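PDB 1WMX: COG3291: FOG: PKD repeat from Clostridium thermocellum, which binds carbohydrate, probably cellulose or related glucans, as the family 30 carbohydrate-binding module of the much longer enzyme CelJ, which is probably a cellulase. Local coordinates for residues D35-D40 and P49-N54; D90-E95 and T169-D174; I102-K107 and R141-I146. All coordinates share one frame; numbering follows the deposited sequence.

Contact 1: D35-D40 and P49-N54; sequences DTLPVD and PTLRLN
L37 meets L51 before the strand pairing starts. The two side chains cross at about a right angle, with L37 CB 3.6 Å from L51 CD1. P38 follows, and its carbonyl takes the first bond between the backbones, R52 N to P38 O at 3.2 Å. The proline ring crosses the R52 side chain at about a right angle, with P38 CG oblique to the guanidinium, 3.6 Å from R52 NH1. V39 then pairs with L51 as an antiparallel non-hydrogen-bonded pair. V39 CG1, anti to the backbone N (chi1 178°), reaches P49 CB at 3.7 Å. D40 and T50 form the hydrogen-bonded pair. D40 N donates a hydrogen bond to T50 O at 2.8 Å, and T50 N donates one to D40 O at 3.0 Å. The D40 side chain also makes a salt bridge to R52, with a weak bond from R52 NE to D40 OD1 at 3.3 Å. The carboxylate and guanidinium planes stand 88° apart, unlike the flat two-bond pairing of these groups. Both charges have further partners: R52 NH1 bridges to E31, and D40 OD1 accepts a bond from W171 NE1. This short antiparallel pairing is an edge of the larger sheet: strand 39-40 lies along one side of strand 48-55, and strand 168-178 along the other. L37, L51 and L53 pack on strand 64-69 of the second sheet.

Contact 2: D90-E95 and T169-D174; sequences DIKGKE and TVWFSD
T169 O accepts a bond from K94 N at 2.9 Å. The lysine chain bends at its third torsion (chi3 -72°), which brings K94 CE close over T169. K94 CE is only 3.4 Å from T169 CB, tighter than usual carbon packing. V170 pairs with G93 in an antiparallel non-hydrogen-bonded pair, CA to CA 4.2 Å. W171 N bonds to K92 O at 3.1 Å. The indole sits edge-on to the other strand, with K92 O and K94 CA near its plane. T169 CG2 lies over one face, offset toward the rim. K92 NZ is 6.0 Å from the centroid of the W171 six-membered ring, at most a weak cation-pi attraction. These strands belong to one sheet of a two-sheet beta-sandwich, and F172 points from it into the interior. There F172 stacks on F160 of the other sheet, while I91 CD1 lies over one face of the F172 ring, 4.2 Å from F172 CE2. S173 and D90 form a hydrogen-bonded pair with two backbone bonds, S173 N to D90 O and D90 N to S173 O, both 3.0 Å long. The second is nearly straight, 171° at the hydrogen. At D174 the chain turns a corner. The D174 side chain lies beside that of D90 and points the same way, with D174 CB near D90 OD1; the carboxylates do not touch. D174 OD2 bonds to Q12.

Contact 3: I102-K107 and R141-I146; sequences IGFRDK and RDLMKI
G103 and L143 have the nearest CA atoms across the two segments, 7.1 Å apart. The first segment is an extended strand from I102 to D106. The second starts as a weakly bonded helical turn, about 141-143, and then opens into a loop. The contact is made by side chains packing onto the strand, and F104 is its centre. L143 CD1 comes to the edge of the phenyl ring, 3.9 Å from F104 CD2, and the two side chains cross at about a right angle. L143 CD1 also lies 4.2 Å from G103 CA, so the leucine touches the strand backbone as well as the ring. This is interior packing of a beta-sandwich. Strand 101-106 belongs to the five-stranded sheet, and the turn follows strand 134-139 of the other sheet. The M144 methyl sits over one face of the phenyl ring, offset toward the rim. Its chain stays extended beyond CG (chi2 -173°, chi3 -176°), which carries the methyl across to the aromatic. M144 CE lies 4.1 Å from the F104 ring centroid and 20° off the ring normal, a CH-pi contact made by the methyl. F104 also packs on L87 of strand 86-93 and on V119 of strand 118-122. L143 reaches V119 and T121 of the latter strand, while M144 touches L78, F150 and P152 in neighbouring loops.

Overall arrangement
Contacts 1 and 2 are parts of one sheet, because strands 48-55 and 168-178 are neighbours in it. Their centres are 10 Å apart and they touch directly. Besides the D40-W171 bond, L51 O is 2.8 Å from F172 N. Contact 3 lies across the centre of the chain from both. Its centre is about 23 Å from that of contact 1 and 22 Å from that of contact 2, and it touches neither. In sequence it is nested inside the loop that contact 2 closes, and strand 86-93 leads on to strand 101-106. F160 helps join these regions: it stacks on F172 and packs against I102.

Contact 1: D35-D40 and P49-N54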
loop_
_atom_site.group_PDB
_atom_site.type_symbol
_atom_site.label_atom_id
_atom_site.label_comp_id
_atom_site.label_asym_id
_atom_site.label_seq_id
_atom_site.Cartn_x
_atom_site.Cartn_y
_atom_site.Cartn_z
ATOM N N ASP B 35 -14.374 -4.768 -13.099
ATOM C CA ASP B 35 -13.360 -4.312 -12.153
ATOM C C ASP B 35 -12.004 -4.982 -12.297
ATOM O O ASP B 35 -11.282 -5.168 -11.317
ATOM C CB ASP B 35 -13.860 -4.427 -10.712
ATOM C CG ASP B 35 -15.036 -3.506 -10.438
ATOM O OD1 ASP B 35 -14.931 -2.287 -10.730
ATOM O OD2 ASP B 35 -16.064 -4.000 -9.931
ATOM N N THR B 36 -11.664 -5.358 -13.525
ATOM C CA THR B 36 -10.365 -5.955 -13.786
ATOM C C THR B 36 -9.887 -5.521 -15.177
ATOM O O THR B 36 -10.616 -4.861 -15.914
ATOM C CB THR B 36 -10.390 -7.516 -13.650
ATOM O OG1 THR B 36 -9.050 -8.015 -13.739
ATOM C CG2 THR B 36 -11.238 -8.161 -14.737
ATOM N N LEU B 37 -8.658 -5.878 -15.531
ATOM C CA LEU B 37 -8.115 -5.497 -16.818
ATOM C C LEU B 37 -8.801 -6.174 -18.003
ATOM O O LEU B 37 -9.111 -7.363 -17.970
ATOM C CB LEU B 37 -6.609 -5.786 -16.844
ATOM C CG LEU B 37 -5.647 -4.613 -16.587
ATOM C CD1 LEU B 37 -6.223 -3.619 -15.595
ATOM C CD2 LEU B 37 -4.325 -5.174 -16.093
ATOM N N PRO B 38 -9.058 -5.409 -19.068
ATOM C CA PRO B 38 -9.707 -6.002 -20.236
ATOM C C PRO B 38 -8.705 -6.838 -21.043
ATOM O O PRO B 38 -7.509 -6.555 -21.041
ATOM C CB PRO B 38 -10.201 -4.784 -21.007
ATOM C CG PRO B 38 -9.125 -3.757 -20.725
ATOM C CD PRO B 38 -8.831 -3.959 -19.250
ATOM N N VAL B 39 -9.194 -7.879 -21.709
ATOM C CA VAL B 39 -8.346 -8.737 -22.528
ATOM C C VAL B 39 -8.518 -8.318 -23.985
ATOM O O VAL B 39 -9.621 -8.362 -24.537
ATOM C CB VAL B 39 -8.714 -10.237 -22.360
ATOM C CG1 VAL B 39 -7.839 -11.106 -23.270
ATOM C CG2 VAL B 39 -8.513 -10.652 -20.910
ATOM N N ASP B 40 -7.414 -7.897 -24.591
ATOM C CA ASP B 40 -7.412 -7.444 -25.969
ATOM C C ASP B 40 -7.286 -8.629 -26.918
ATOM O O ASP B 40 -6.312 -9.380 -26.874
ATOM C CB ASP B 40 -6.262 -6.456 -26.167
ATOM C CG ASP B 40 -6.532 -5.465 -27.271
ATOM O OD1 ASP B 40 -5.955 -4.353 -27.225
ATOM O OD2 ASP B 40 -7.319 -5.797 -28.185
ATOM N N PRO B 49 -4.277 -13.588 -27.142
ATOM C CA PRO B 49 -4.727 -12.245 -26.779
ATOM C C PRO B 49 -3.833 -11.668 -25.689
ATOM O O PRO B 49 -3.136 -12.399 -24.985
ATOM C CB PRO B 49 -6.165 -12.474 -26.314
ATOM C CG PRO B 49 -6.129 -13.865 -25.779
ATOM C CD PRO B 49 -5.303 -14.592 -26.820
ATOM N N THR B 50 -3.852 -10.348 -25.552
ATOM C CA THR B 50 -3.018 -9.701 -24.562
ATOM C C THR B 50 -3.817 -9.005 -23.460
ATOM O O THR B 50 -5.037 -8.862 -23.550
ATOM C CB THR B 50 -2.094 -8.703 -25.248
ATOM O OG1 THR B 50 -2.881 -7.695 -25.887
ATOM C CG2 THR B 50 -1.247 -9.412 -26.309
ATOM N N LEU B 51 -3.118 -8.596 -22.406
ATOM C CA LEU B 51 -3.746 -7.906 -21.295
ATOM C C LEU B 51 -3.482 -6.409 -21.480
ATOM O O LEU B 51 -2.333 -5.970 -21.519
ATOM C CB LEU B 51 -3.145 -8.412 -19.989
ATOM C CG LEU B 51 -3.896 -8.057 -18.711
ATOM C CD1 LEU B 51 -5.340 -8.570 -18.789
ATOM C CD2 LEU B 51 -3.162 -8.662 -17.526
ATOM N N ARG B 52 -4.550 -5.627 -21.599
ATOM C CA ARG B 52 -4.441 -4.181 -21.819
ATOM C C ARG B 52 -4.514 -3.301 -20.573
ATOM O O ARG B 52 -5.519 -3.306 -19.857
ATOM C CB ARG B 52 -5.530 -3.726 -22.806
ATOM C CG ARG B 52 -5.488 -2.225 -23.184
ATOM C CD ARG B 52 -6.853 -1.770 -23.733
ATOM N NE ARG B 52 -7.363 -2.762 -24.664
ATOM C CZ ARG B 52 -8.637 -3.102 -24.806
ATOM N NH1 ARG B 52 -9.587 -2.521 -24.078
ATOM N NH2 ARG B 52 -8.947 -4.074 -25.656
ATOM N N LEU B 53 -3.445 -2.543 -20.333
ATOM C CA LEU B 53 -3.379 -1.604 -19.214
ATOM C C LEU B 53 -3.571 -0.242 -19.884
ATOM O O LEU B 53 -2.627 0.341 -20.433
ATOM C CB LEU B 53 -2.023 -1.679 -18.521
ATOM C CG LEU B 53 -1.787 -0.693 -17.372
ATOM C CD1 LEU B 53 -2.793 -0.948 -16.263
ATOM C CD2 LEU B 53 -0.358 -0.843 -16.840
ATOM N N ASN B 54 -4.793 0.269 -19.824
ATOM C CA ASN B 54 -5.137 1.509 -20.505
ATOM C C ASN B 54 -5.611 2.682 -19.642
ATOM O O ASN B 54 -6.755 2.710 -19.175
ATOM C CB ASN B 54 -6.195 1.182 -21.560
ATOM C CG ASN B 54 -6.573 2.375 -22.412
ATOM O OD1 ASN B 54 -7.663 2.409 -22.981
ATOM N ND2 ASN B 54 -5.670 3.347 -22.521
#

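Contact 2: D90-E95 and T169-D174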
loop_
_atom_site.group_PDB
_atom_site.type_symbol
_atom_site.label_atom_id
_atom_site.label_comp_id
_atom_site.label_asym_id
_atom_site.label_seq_id
_atom_site.Cartn_x
_atom_site.Cartn_y
_atom_site.Cartn_z
ATOM N N ASP B 90 5.953 -10.146 -21.718
ATOM C CA ASP B 90 6.269 -9.392 -22.931
ATOM C C ASP B 90 5.390 -8.175 -22.883
ATOM O O ASP B 90 4.273 -8.240 -22.371
ATOM C CB ASP B 90 5.983 -10.211 -24.179
ATOM C CG ASP B 90 6.769 -11.487 -24.215
ATOM O OD1 ASP B 90 6.159 -12.591 -24.073
ATOM O OD2 ASP B 90 8.030 -11.432 -24.383
ATOM N N ILE B 91 5.886 -7.079 -23.404
ATOM C CA ILE B 91 5.129 -5.826 -23.392
ATOM C C ILE B 91 5.493 -4.964 -24.602
ATOM O O ILE B 91 6.536 -5.155 -25.230
ATOM C CB ILE B 91 5.459 -5.048 -22.113
ATOM C CG1 ILE B 91 4.595 -3.780 -21.980
ATOM C CG2 ILE B 91 6.935 -4.627 -22.085
ATOM C CD1 ILE B 91 4.873 -2.969 -20.707
ATOM N N LYS B 92 4.605 -4.035 -24.897
ATOM C CA LYS B 92 4.772 -3.072 -25.999
ATOM C C LYS B 92 3.807 -1.927 -25.737
ATOM O O LYS B 92 2.662 -2.143 -25.339
ATOM C CB LYS B 92 4.497 -3.743 -27.352
ATOM C CG LYS B 92 3.041 -3.741 -27.780
ATOM C CD LYS B 92 2.884 -4.167 -29.234
ATOM C CE LYS B 92 1.448 -4.072 -29.720
ATOM N NZ LYS B 92 1.303 -4.425 -31.144
ATOM N N GLY B 93 4.281 -0.715 -25.952
ATOM C CA GLY B 93 3.466 0.484 -25.696
ATOM C C GLY B 93 2.797 1.011 -26.957
ATOM O O GLY B 93 3.154 0.649 -28.077
ATOM N N LYS B 94 1.747 1.907 -26.735
ATOM C CA LYS B 94 1.053 2.534 -27.870
ATOM C C LYS B 94 2.045 3.425 -28.632
ATOM O O LYS B 94 2.041 3.467 -29.872
ATOM C CB LYS B 94 -0.115 3.352 -27.362
ATOM C CG LYS B 94 -1.095 3.716 -28.465
ATOM C CD LYS B 94 -2.177 4.672 -27.991
ATOM C CE LYS B 94 -3.198 4.001 -27.077
ATOM N NZ LYS B 94 -4.250 4.919 -26.627
ATOM N N GLU B 95 2.865 4.120 -27.848
ATOM C CA GLU B 95 3.954 4.970 -28.377
ATOM C C GLU B 95 5.268 4.460 -27.821
ATOM O O GLU B 95 6.314 4.590 -28.448
ATOM C CB GLU B 95 3.851 6.455 -27.993
ATOM N N THR B 169 -0.987 3.555 -22.752
ATOM C CA THR B 169 -1.480 2.218 -23.044
ATOM C C THR B 169 -0.346 1.257 -23.343
ATOM O O THR B 169 0.568 1.580 -24.096
ATOM C CB THR B 169 -2.415 2.219 -24.258
ATOM O OG1 THR B 169 -3.473 3.157 -24.042
ATOM C CG2 THR B 169 -3.006 0.829 -24.481
ATOM N N VAL B 170 -0.405 0.084 -22.723
ATOM C CA VAL B 170 0.568 -0.977 -22.955
ATOM C C VAL B 170 -0.230 -2.269 -23.001
ATOM O O VAL B 170 -1.392 -2.316 -22.584
ATOM C CB VAL B 170 1.642 -1.095 -21.844
ATOM C CG1 VAL B 170 2.527 0.132 -21.845
ATOM C CG2 VAL B 170 0.982 -1.301 -20.493
ATOM N N TRP B 171 0.402 -3.309 -23.518
ATOM C CA TRP B 171 -0.213 -4.612 -23.639
ATOM C C TRP B 171 0.766 -5.620 -23.061
ATOM O O TRP B 171 1.967 -5.530 -23.304
ATOM C CB TRP B 171 -0.486 -4.901 -25.115
ATOM C CG TRP B 171 -1.619 -4.095 -25.679
ATOM C CD1 TRP B 171 -2.944 -4.452 -25.718
ATOM C CD2 TRP B 171 -1.540 -2.795 -26.277
ATOM N NE1 TRP B 171 -3.684 -3.462 -26.310
ATOM C CE2 TRP B 171 -2.850 -2.431 -26.663
ATOM C CE3 TRP B 171 -0.489 -1.902 -26.527
ATOM C CZ2 TRP B 171 -3.142 -1.210 -27.286
ATOM C CZ3 TRP B 171 -0.774 -0.684 -27.145
ATOM C CH2 TRP B 171 -2.091 -0.351 -27.518
ATOM N N PHE B 172 0.260 -6.562 -22.275
ATOM C CA PHE B 172 1.111 -7.577 -21.670
ATOM C C PHE B 172 0.811 -8.928 -22.301
ATOM O O PHE B 172 -0.267 -9.158 -22.843
ATOM C CB PHE B 172 0.874 -7.693 -20.150
ATOM C CG PHE B 172 1.283 -6.474 -19.347
ATOM C CD1 PHE B 172 0.431 -5.377 -19.225
ATOM C CD2 PHE B 172 2.507 -6.444 -18.678
ATOM C CE1 PHE B 172 0.787 -4.266 -18.439
ATOM C CE2 PHE B 172 2.877 -5.343 -17.894
ATOM C CZ PHE B 172 2.008 -4.249 -17.775
ATOM N N SER B 173 1.770 -9.830 -22.207
ATOM C CA SER B 173 1.601 -11.168 -22.741
ATOM C C SER B 173 2.427 -12.134 -21.908
ATOM O O SER B 173 3.457 -11.757 -21.354
ATOM C CB SER B 173 2.067 -11.215 -24.203
ATOM O OG SER B 173 1.980 -12.533 -24.717
ATOM N N ASP B 174 1.956 -13.368 -21.795
ATOM C CA ASP B 174 2.686 -14.400 -21.072
ATOM C C ASP B 174 3.294 -13.928 -19.752
ATOM O O ASP B 174 4.505 -14.035 -19.551
ATOM C CB ASP B 174 3.807 -14.937 -21.978
ATOM C CG ASP B 174 4.303 -16.306 -21.560
ATOM O OD1 ASP B 174 5.383 -16.717 -22.036
ATOM O OD2 ASP B 174 3.618 -16.986 -20.771
#

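Contact 3: I102-K107 and R141-I146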
loop_
_atom_site.group_PDB
_atom_site.type_symbol
_atom_site.label_atom_id
_atom_site.label_comp_id
_atom_site.label_asym_id
_atom_site.label_seq_id
_atom_site.Cartn_x
_atom_site.Cartn_y
_atom_site.Cartn_z
ATOM N N ILE B 102 5.378 -1.265 -10.689
ATOM C CA ILE B 102 5.115 -2.705 -10.788
ATOM C C ILE B 102 5.750 -3.403 -9.589
ATOM O O ILE B 102 6.872 -3.078 -9.189
ATOM C CB ILE B 102 5.706 -3.261 -12.095
ATOM C CG1 ILE B 102 5.427 -4.767 -12.237
ATOM C CG2 ILE B 102 7.220 -3.049 -12.172
ATOM C CD1 ILE B 102 5.708 -5.325 -13.634
ATOM N N GLY B 103 5.026 -4.356 -9.017
ATOM C CA GLY B 103 5.537 -5.094 -7.846
ATOM C C GLY B 103 4.570 -6.190 -7.395
ATOM O O GLY B 103 3.742 -6.667 -8.172
ATOM N N PHE B 104 4.707 -6.568 -6.126
ATOM C CA PHE B 104 3.864 -7.614 -5.511
ATOM C C PHE B 104 3.327 -7.143 -4.154
ATOM O O PHE B 104 3.853 -6.215 -3.542
ATOM C CB PHE B 104 4.675 -8.893 -5.298
ATOM C CG PHE B 104 5.076 -9.561 -6.600
ATOM C CD1 PHE B 104 4.220 -10.483 -7.209
ATOM C CD2 PHE B 104 6.299 -9.251 -7.193
ATOM C CE1 PHE B 104 4.587 -11.091 -8.416
ATOM C CE2 PHE B 104 6.666 -9.853 -8.397
ATOM C CZ PHE B 104 5.810 -10.774 -9.011
ATOM N N ARG B 105 2.280 -7.810 -3.720
ATOM C CA ARG B 105 1.608 -7.520 -2.443
ATOM C C ARG B 105 1.390 -8.841 -1.742
ATOM O O ARG B 105 1.106 -9.856 -2.383
ATOM C CB ARG B 105 0.305 -6.849 -2.787
ATOM C CG ARG B 105 -0.606 -6.342 -1.687
ATOM C CD ARG B 105 -1.817 -5.912 -2.458
ATOM N NE ARG B 105 -2.764 -4.982 -1.901
ATOM C CZ ARG B 105 -2.803 -3.670 -2.148
ATOM N NH1 ARG B 105 -1.864 -3.048 -2.884
ATOM N NH2 ARG B 105 -3.820 -2.918 -1.746
ATOM N N ASP B 106 1.534 -8.819 -0.443
ATOM C CA ASP B 106 1.342 -10.019 0.366
ATOM C C ASP B 106 0.160 -9.801 1.293
ATOM O O ASP B 106 -0.502 -8.763 1.240
ATOM C CB ASP B 106 2.600 -10.309 1.190
ATOM C CG ASP B 106 2.749 -9.403 2.405
ATOM O OD1 ASP B 106 3.749 -9.554 3.177
ATOM O OD2 ASP B 106 1.876 -8.504 2.644
ATOM N N LYS B 107 -0.084 -10.789 2.118
ATOM C CA LYS B 107 -1.159 -10.740 3.106
ATOM C C LYS B 107 -0.752 -11.615 4.280
ATOM O O LYS B 107 -0.557 -12.821 4.132
ATOM C CB LYS B 107 -2.477 -11.241 2.502
ATOM C CG LYS B 107 -3.654 -11.145 3.479
ATOM C CD LYS B 107 -4.999 -11.431 2.820
ATOM C CE LYS B 107 -5.099 -12.858 2.294
ATOM N NZ LYS B 107 -6.433 -13.186 1.760
ATOM N N ARG B 141 14.566 -11.295 -6.464
ATOM C CA ARG B 141 15.414 -10.884 -5.331
ATOM C C ARG B 141 15.538 -9.347 -5.325
ATOM O O ARG B 141 15.655 -8.724 -4.257
ATOM C CB ARG B 141 16.854 -11.571 -5.440
ATOM C CG ARG B 141 17.644 -11.187 -6.737
ATOM C CD ARG B 141 18.976 -11.969 -7.143
ATOM N NE ARG B 141 18.802 -13.053 -8.008
ATOM C CZ ARG B 141 18.596 -13.363 -9.296
ATOM N NH1 ARG B 141 18.595 -12.539 -10.369
ATOM N NH2 ARG B 141 18.245 -14.619 -9.537
ATOM N N ASP B 142 15.275 -8.687 -6.402
ATOM C CA ASP B 142 15.401 -7.221 -6.432
ATOM C C ASP B 142 14.209 -6.524 -5.728
ATOM O O ASP B 142 14.307 -5.366 -5.312
ATOM C CB ASP B 142 15.419 -6.707 -7.888
ATOM C CG ASP B 142 16.687 -7.071 -8.666
ATOM O OD1 ASP B 142 16.876 -6.593 -9.853
ATOM O OD2 ASP B 142 17.562 -7.853 -8.141
ATOM N N LEU B 143 13.103 -7.249 -5.610
ATOM C CA LEU B 143 11.847 -6.711 -5.023
ATOM C C LEU B 143 11.577 -7.204 -3.623
ATOM O O LEU B 143 11.350 -6.393 -2.697
ATOM C CB LEU B 143 10.648 -7.168 -5.866
ATOM C CG LEU B 143 10.473 -6.369 -7.147
ATOM C CD1 LEU B 143 9.322 -6.881 -8.019
ATOM C CD2 LEU B 143 10.175 -4.897 -6.878
ATOM N N MET B 144 11.614 -8.503 -3.574
ATOM C CA MET B 144 11.335 -9.283 -2.395
ATOM C C MET B 144 12.531 -9.558 -1.502
ATOM O O MET B 144 12.665 -10.649 -0.945
ATOM C CB MET B 144 10.822 -10.632 -2.779
ATOM C CG MET B 144 9.528 -10.594 -3.546
ATOM S SD MET B 144 8.908 -12.228 -3.792
ATOM C CE MET B 144 7.453 -12.189 -4.794
ATOM N N LYS B 145 13.399 -8.605 -1.366
ATOM C CA LYS B 145 14.532 -8.748 -0.439
ATOM C C LYS B 145 14.228 -7.701 0.683
ATOM O O LYS B 145 14.835 -6.632 0.725
ATOM C CB LYS B 145 15.869 -8.523 -1.183
ATOM C CG LYS B 145 16.479 -9.844 -1.746
ATOM C CD LYS B 145 18.023 -9.863 -1.735
ATOM C CE LYS B 145 18.628 -11.244 -2.050
ATOM N NZ LYS B 145 18.531 -12.191 -0.927
ATOM N N ILE B 146 13.254 -8.145 1.512
ATOM C CA ILE B 146 12.583 -7.434 2.687
ATOM C C ILE B 146 13.465 -6.547 3.665
ATOM O O ILE B 146 14.366 -5.780 3.253
ATOM C CB ILE B 146 11.915 -8.475 3.619
ATOM C CG1 ILE B 146 12.906 -9.187 4.543
ATOM C CG2 ILE B 146 11.195 -9.609 2.871
ATOM C CD1 ILE B 146 12.405 -9.299 5.985
#